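Local coordinates for protein dipeptide Epimerase (Enterococcus faecalis V583, PDB 3JVA) that belongs to the mandelate racemase/muconate lactonizing enzyme family of the enolase superfamily and carries a magnesium ion in its barrel domain, at residues I166-D169 / I170-K174; D198-K201 / A202-L206. All blocks are in the same frame, centred on the assembly; numbering follows the deposited sequence.

Contacts 1 and 2 are short runs of two to three turns on successive outer helices of the barrel domain, 166-180 and 196-206, their centres about 12 Å apart. Both mix buried with solvent-facing residues. They meet along an apolar seam, where Ile166 packs on Ala202, and Ile166, Ile170 and Val173 on Leu206. Contact 1 adds polar chemistry at the start of its helix: a buried aspartate and an arginine share a water and tie the helix to loops. Contact 2, ending where its helix ends, is mostly aliphatic; its far side faces helix 223-232, and Val200 and Lys201 also pack on a second subunit.

Contact 1: I166-D169 / I170-K174; sequences IEAD and IARVK
Ile166 and Ile170 meet one turn apart in the first turns of helix 166-180, the helix of a beta-alpha-beta unit between strands 157-161 and 185-189 of the enolase-type barrel. The apolar part of the contact is this pair: CG1 of Ile166 lies 3.6 Å from CD1 of Ile170, the two chains passing at a slant. Ile166 places CG1 anti to its backbone N (chi1 -169°), whereas Ile170 holds CG1 beside its own N, over the carbonyl oxygen of Ile166. Both side chains also pack on Leu206 of helix 196-206, and Val173 joins them there from the next turn.

The backbone part is regular alpha-helix. Ile170 N donates to Ile166 O over 2.9 Å, and the bonds from Ala171 N to Glu167 O, Arg172 N to Ala168 O and Val173 N to Asp169 O continue the pattern. At the helix start, Glu167 folds back on itself, and its OE2 accepts the Ala168 N-H at 2.9 Å from above the carboxylate plane.

Charged groups make up the third part. Buried Asp169 is gripped from outside the helix by Gly163 N at OD2 and Thr164 OG1 at OD1, which pins its carboxylate to the preceding loop. Arg172 sends an extended chain toward Asp138, whose carbonyl oxygen takes the NE hydrogen, and the CB of Ala168 lies over one guanidinium face. Asp169 OD1 and Arg172 NH1 stand 4.5 Å apart, beyond a salt bridge, though their opposite charges probably still attract. A water spans the gap: it donates to Asp169 OD1 at 2.7 Å and, in the guanidinium plane, accepts from Arg172 NH1 at 2.9 Å.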
ATOM      1  N   ILE B 166     -25.326 -23.848 -14.254  1.00 34.78           N
ATOM      2  CA  ILE B 166     -26.208 -23.363 -13.200  1.00 35.71           C
ATOM      3  C   ILE B 166     -27.600 -23.999 -13.129  1.00 34.67           C
ATOM      4  O   ILE B 166     -28.089 -24.295 -12.038  1.00 31.74           O
ATOM      5  CB  ILE B 166     -26.357 -21.824 -13.272  1.00 37.12           C
ATOM      6  CG1 ILE B 166     -27.060 -21.314 -12.014  1.00 38.20           C
ATOM      7  CG2 ILE B 166     -27.132 -21.427 -14.519  1.00 38.55           C
ATOM      8  CD1 ILE B 166     -26.292 -21.592 -10.745  1.00 39.69           C
ATOM      9  N   GLU B 167     -28.240 -24.214 -14.274  1.00 34.52           N
ATOM     10  CA  GLU B 167     -29.573 -24.812 -14.266  1.00 33.90           C
ATOM     11  C   GLU B 167     -29.514 -26.234 -13.717  1.00 32.73           C
ATOM     12  O   GLU B 167     -30.338 -26.624 -12.888  1.00 32.24           O
ATOM     13  CB  GLU B 167     -30.178 -24.815 -15.676  1.00 36.45           C
ATOM     14  CG  GLU B 167     -29.505 -25.755 -16.669  1.00 39.91           C
ATOM     15  CD  GLU B 167     -28.029 -25.453 -16.876  1.00 41.32           C
ATOM     16  OE1 GLU B 167     -27.694 -24.296 -17.223  1.00 40.92           O
ATOM     17  OE2 GLU B 167     -27.208 -26.379 -16.696  1.00 39.55           O
ATOM     18  N   ALA B 168     -28.531 -27.001 -14.177  1.00 31.59           N
ATOM     19  CA  ALA B 168     -28.361 -28.375 -13.727  1.00 31.18           C
ATOM     20  C   ALA B 168     -27.980 -28.405 -12.248  1.00 29.81           C
ATOM     21  O   ALA B 168     -28.490 -29.225 -11.486  1.00 28.20           O
ATOM     22  CB  ALA B 168     -27.292 -29.067 -14.559  1.00 32.15           C
ATOM     23  N   ASP B 169     -27.079 -27.510 -11.849  1.00 28.14           N
ATOM     24  CA  ASP B 169     -26.649 -27.441 -10.452  1.00 28.10           C
ATOM     25  C   ASP B 169     -27.861 -27.178  -9.563  1.00 27.49           C
ATOM     26  O   ASP B 169     -28.104 -27.888  -8.587  1.00 28.71           O
ATOM     27  CB  ASP B 169     -25.629 -26.310 -10.239  1.00 28.29           C
ATOM     28  CG  ASP B 169     -24.298 -26.560 -10.936  1.00 28.32           C
ATOM     29  OD1 ASP B 169     -23.946 -27.731 -11.198  1.00 28.77           O
ATOM     30  OD2 ASP B 169     -23.586 -25.571 -11.201  1.00 30.11           O
ATOM     31  N   ILE B 170     -28.619 -26.145  -9.913  1.00 27.39           N
ATOM     32  CA  ILE B 170     -29.802 -25.763  -9.153  1.00 28.64           C
ATOM     33  C   ILE B 170     -30.825 -26.889  -9.055  1.00 26.75           C
ATOM     34  O   ILE B 170     -31.391 -27.126  -7.991  1.00 28.23           O
ATOM     35  CB  ILE B 170     -30.459 -24.507  -9.769  1.00 29.14           C
ATOM     36  CG1 ILE B 170     -29.548 -23.296  -9.536  1.00 30.16           C
ATOM     37  CG2 ILE B 170     -31.836 -24.270  -9.154  1.00 28.77           C
ATOM     38  CD1 ILE B 170     -30.047 -22.006 -10.159  1.00 31.89           C
ATOM     39  N   ALA B 171     -31.054 -27.582 -10.164  1.00 28.06           N
ATOM     40  CA  ALA B 171     -32.015 -28.682 -10.197  1.00 28.40           C
ATOM     41  C   ALA B 171     -31.661 -29.773  -9.187  1.00 28.82           C
ATOM     42  O   ALA B 171     -32.528 -30.277  -8.471  1.00 27.31           O
ATOM     43  CB  ALA B 171     -32.082 -29.267 -11.601  1.00 28.84           C
ATOM     44  N   ARG B 172     -30.382 -30.134  -9.135  1.00 28.30           N
ATOM     45  CA  ARG B 172     -29.915 -31.159  -8.214  1.00 28.97           C
ATOM     46  C   ARG B 172     -30.015 -30.699  -6.767  1.00 27.70           C
ATOM     47  O   ARG B 172     -30.514 -31.429  -5.914  1.00 27.68           O
ATOM     48  CB  ARG B 172     -28.468 -31.539  -8.541  1.00 28.82           C
ATOM     49  CG  ARG B 172     -28.328 -32.311  -9.837  1.00 29.89           C
ATOM     50  CD  ARG B 172     -26.880 -32.464 -10.271  1.00 31.63           C
ATOM     51  NE  ARG B 172     -26.801 -33.202 -11.530  1.00 33.29           N
ATOM     52  CZ  ARG B 172     -25.973 -32.900 -12.525  1.00 36.06           C
ATOM     53  NH1 ARG B 172     -25.145 -31.867 -12.415  1.00 36.51           N
ATOM     54  NH2 ARG B 172     -25.974 -33.631 -13.633  1.00 35.19           N
ATOM     55  N   VAL B 173     -29.543 -29.488  -6.489  1.00 27.03           N
ATOM     56  CA  VAL B 173     -29.596 -28.966  -5.130  1.00 27.70           C
ATOM     57  C   VAL B 173     -31.044 -28.847  -4.657  1.00 28.04           C
ATOM     58  O   VAL B 173     -31.369 -29.183  -3.520  1.00 28.00           O
ATOM     59  CB  VAL B 173     -28.895 -27.591  -5.035  1.00 28.84           C
ATOM     60  CG1 VAL B 173     -29.117 -26.983  -3.663  1.00 28.70           C
ATOM     61  CG2 VAL B 173     -27.401 -27.759  -5.297  1.00 28.80           C
ATOM     62  N   LYS B 174     -31.912 -28.377  -5.544  1.00 29.36           N
ATOM     63  CA  LYS B 174     -33.327 -28.225  -5.226  1.00 29.25           C
ATOM     64  C   LYS B 174     -33.953 -29.561  -4.825  1.00 28.53           C
ATOM     65  O   LYS B 174     -34.624 -29.658  -3.799  1.00 29.27           O
ATOM     66  CB  LYS B 174     -34.073 -27.660  -6.434  1.00 31.32           C
ATOM     67  CG  LYS B 174     -35.580 -27.594  -6.255  1.00 34.63           C
ATOM     68  CD  LYS B 174     -36.276 -27.141  -7.532  1.00 36.69           C
ATOM     69  CE  LYS B 174     -35.879 -25.728  -7.914  1.00 39.13           C
ATOM     70  NZ  LYS B 174     -36.588 -25.263  -9.139  1.00 41.71           N
TER
HETATM   71  O   HOH W   1     -24.368 -30.193 -10.188  1.00 32.97           O

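Contact 2: D198-K201 / A202-L206; sequences DAVK and AIQAL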
ATOM      1  N   ASP B 198     -18.881 -14.555 -12.346  1.00 23.99           N
ATOM      2  CA  ASP B 198     -19.870 -15.592 -12.638  1.00 24.57           C
ATOM      3  C   ASP B 198     -20.090 -16.387 -11.355  1.00 25.03           C
ATOM      4  O   ASP B 198     -21.211 -16.795 -11.047  1.00 24.03           O
ATOM      5  CB  ASP B 198     -19.366 -16.544 -13.727  1.00 24.23           C
ATOM      6  CG  ASP B 198     -19.621 -16.023 -15.127  1.00 28.57           C
ATOM      7  OD1 ASP B 198     -20.275 -14.967 -15.265  1.00 28.20           O
ATOM      8  OD2 ASP B 198     -19.171 -16.680 -16.088  1.00 28.99           O
ATOM      9  N   ALA B 199     -19.004 -16.613 -10.617  1.00 24.14           N
ATOM     10  CA  ALA B 199     -19.064 -17.365  -9.366  1.00 24.14           C
ATOM     11  C   ALA B 199     -19.995 -16.700  -8.359  1.00 24.35           C
ATOM     12  O   ALA B 199     -20.799 -17.367  -7.712  1.00 24.36           O
ATOM     13  CB  ALA B 199     -17.662 -17.510  -8.764  1.00 24.44           C
ATOM     14  N   VAL B 200     -19.883 -15.384  -8.215  1.00 24.42           N
ATOM     15  CA  VAL B 200     -20.739 -14.666  -7.278  1.00 24.87           C
ATOM     16  C   VAL B 200     -22.200 -14.879  -7.661  1.00 25.38           C
ATOM     17  O   VAL B 200     -23.050 -15.118  -6.807  1.00 25.89           O
ATOM     18  CB  VAL B 200     -20.416 -13.154  -7.280  1.00 25.31           C
ATOM     19  CG1 VAL B 200     -21.438 -12.389  -6.442  1.00 25.22           C
ATOM     20  CG2 VAL B 200     -19.017 -12.936  -6.728  1.00 22.99           C
ATOM     21  N   LYS B 201     -22.475 -14.808  -8.959  1.00 25.31           N
ATOM     22  CA  LYS B 201     -23.828 -14.984  -9.481  1.00 26.51           C
ATOM     23  C   LYS B 201     -24.361 -16.379  -9.154  1.00 25.91           C
ATOM     24  O   LYS B 201     -25.451 -16.531  -8.600  1.00 23.63           O
ATOM     25  CB  LYS B 201     -23.814 -14.794 -11.000  1.00 28.44           C
ATOM     26  CG  LYS B 201     -25.159 -14.443 -11.622  1.00 35.05           C
ATOM     27  CD  LYS B 201     -25.118 -14.560 -13.153  1.00 36.85           C
ATOM     28  CE  LYS B 201     -23.825 -13.993 -13.752  1.00 38.86           C
ATOM     29  NZ  LYS B 201     -23.543 -12.585 -13.344  1.00 42.51           N
ATOM     30  N   ALA B 202     -23.573 -17.395  -9.495  1.00 24.72           N
ATOM     31  CA  ALA B 202     -23.969 -18.781  -9.267  1.00 24.68           C
ATOM     32  C   ALA B 202     -24.151 -19.098  -7.788  1.00 24.90           C
ATOM     33  O   ALA B 202     -25.136 -19.720  -7.394  1.00 24.62           O
ATOM     34  CB  ALA B 202     -22.937 -19.728  -9.884  1.00 23.82           C
ATOM     35  N   ILE B 203     -23.202 -18.666  -6.966  1.00 25.18           N
ATOM     36  CA  ILE B 203     -23.279 -18.940  -5.541  1.00 24.37           C
ATOM     37  C   ILE B 203     -24.493 -18.279  -4.890  1.00 26.01           C
ATOM     38  O   ILE B 203     -25.177 -18.895  -4.068  1.00 24.92           O
ATOM     39  CB  ILE B 203     -21.972 -18.510  -4.836  1.00 23.63           C
ATOM     40  CG1 ILE B 203     -20.828 -19.411  -5.319  1.00 23.36           C
ATOM     41  CG2 ILE B 203     -22.120 -18.628  -3.323  1.00 22.72           C
ATOM     42  CD1 ILE B 203     -19.445 -18.979  -4.855  1.00 24.10           C
ATOM     43  N   GLN B 204     -24.779 -17.036  -5.259  1.00 26.35           N
ATOM     44  CA  GLN B 204     -25.935 -16.364  -4.683  1.00 28.57           C
ATOM     45  C   GLN B 204     -27.229 -17.056  -5.109  1.00 28.30           C
ATOM     46  O   GLN B 204     -28.210 -17.056  -4.370  1.00 29.46           O
ATOM     47  CB  GLN B 204     -25.945 -14.890  -5.080  1.00 29.53           C
ATOM     48  CG  GLN B 204     -24.738 -14.155  -4.533  1.00 32.91           C
ATOM     49  CD  GLN B 204     -24.801 -12.669  -4.751  1.00 35.56           C
ATOM     50  OE1 GLN B 204     -25.077 -12.202  -5.857  1.00 36.50           O
ATOM     51  NE2 GLN B 204     -24.530 -11.910  -3.695  1.00 36.52           N
ATOM     52  N   ALA B 205     -27.228 -17.659  -6.292  1.00 28.47           N
ATOM     53  CA  ALA B 205     -28.413 -18.368  -6.770  1.00 28.20           C
ATOM     54  C   ALA B 205     -28.576 -19.674  -5.992  1.00 28.11           C
ATOM     55  O   ALA B 205     -29.684 -20.046  -5.603  1.00 26.60           O
ATOM     56  CB  ALA B 205     -28.292 -18.652  -8.257  1.00 28.67           C
ATOM     57  N   LEU B 206     -27.466 -20.368  -5.761  1.00 26.54           N
ATOM     58  CA  LEU B 206     -27.500 -21.625  -5.020  1.00 27.11           C
ATOM     59  C   LEU B 206     -27.792 -21.388  -3.541  1.00 26.21           C
ATOM     60  O   LEU B 206     -28.387 -22.239  -2.874  1.00 25.25           O
ATOM     61  CB  LEU B 206     -26.163 -22.365  -5.158  1.00 28.26           C
ATOM     62  CG  LEU B 206     -25.871 -23.190  -6.418  1.00 32.86           C
ATOM     63  CD1 LEU B 206     -26.781 -24.405  -6.463  1.00 33.86           C
ATOM     64  CD2 LEU B 206     -26.058 -22.346  -7.644  1.00 35.82           C
TER
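Gln204 lays its side chain alongside Val200, one turn earlier in helix 196-206, both pointing the same way. CG1 of Val200 rests 3.7 Å from OE1 of Gln204 and 3.8 Å from its CD, so the isopropyl group meets the carboxamide end through van der Waals contact. The torsions set up this overlap: Gln204 CG stands beside its backbone N (chi1 -63°), and the chain then runs extended (chi2 -173°) past the Val200 carbonyl. That brings Gln204 CG to 3.0 Å from Val200 O, a close approach to an oxygen already accepting the Gln204 N-H.

Ile203 likewise leans over the carbonyl four residues earlier: its CG1 is 3.1 Å from Ala199 O, while that oxygen accepts the Ile203 N-H in a nearly linear bond of 2.8 Å. The other helical bonds run from Ala202 N to Asp198 O and from Ala205 N to Lys201 O. The second of these is more bent, with an N-H...O angle of 143°, close to the end of the helix. The Lys201 chain, bent at its last two torsions, curls back along the helix toward the Asp198 end, and a bound glycerol lies near it.

The helix links strands 185-189 and 213-215 in a beta-alpha-beta unit of the barrel, and its faces have different neighbours. Ala199, Val200 and Ile203 pack against helix 223-232, with Val229 touching both Ala199 and Ile203. Val200 and Lys201 additionally touch Asn234 of the second subunit. On the side toward helix 166-180, Ala202 packs on Ile166, so the helix sits between helices 166-180 and 223-232, its neighbours before and after it in the barrel.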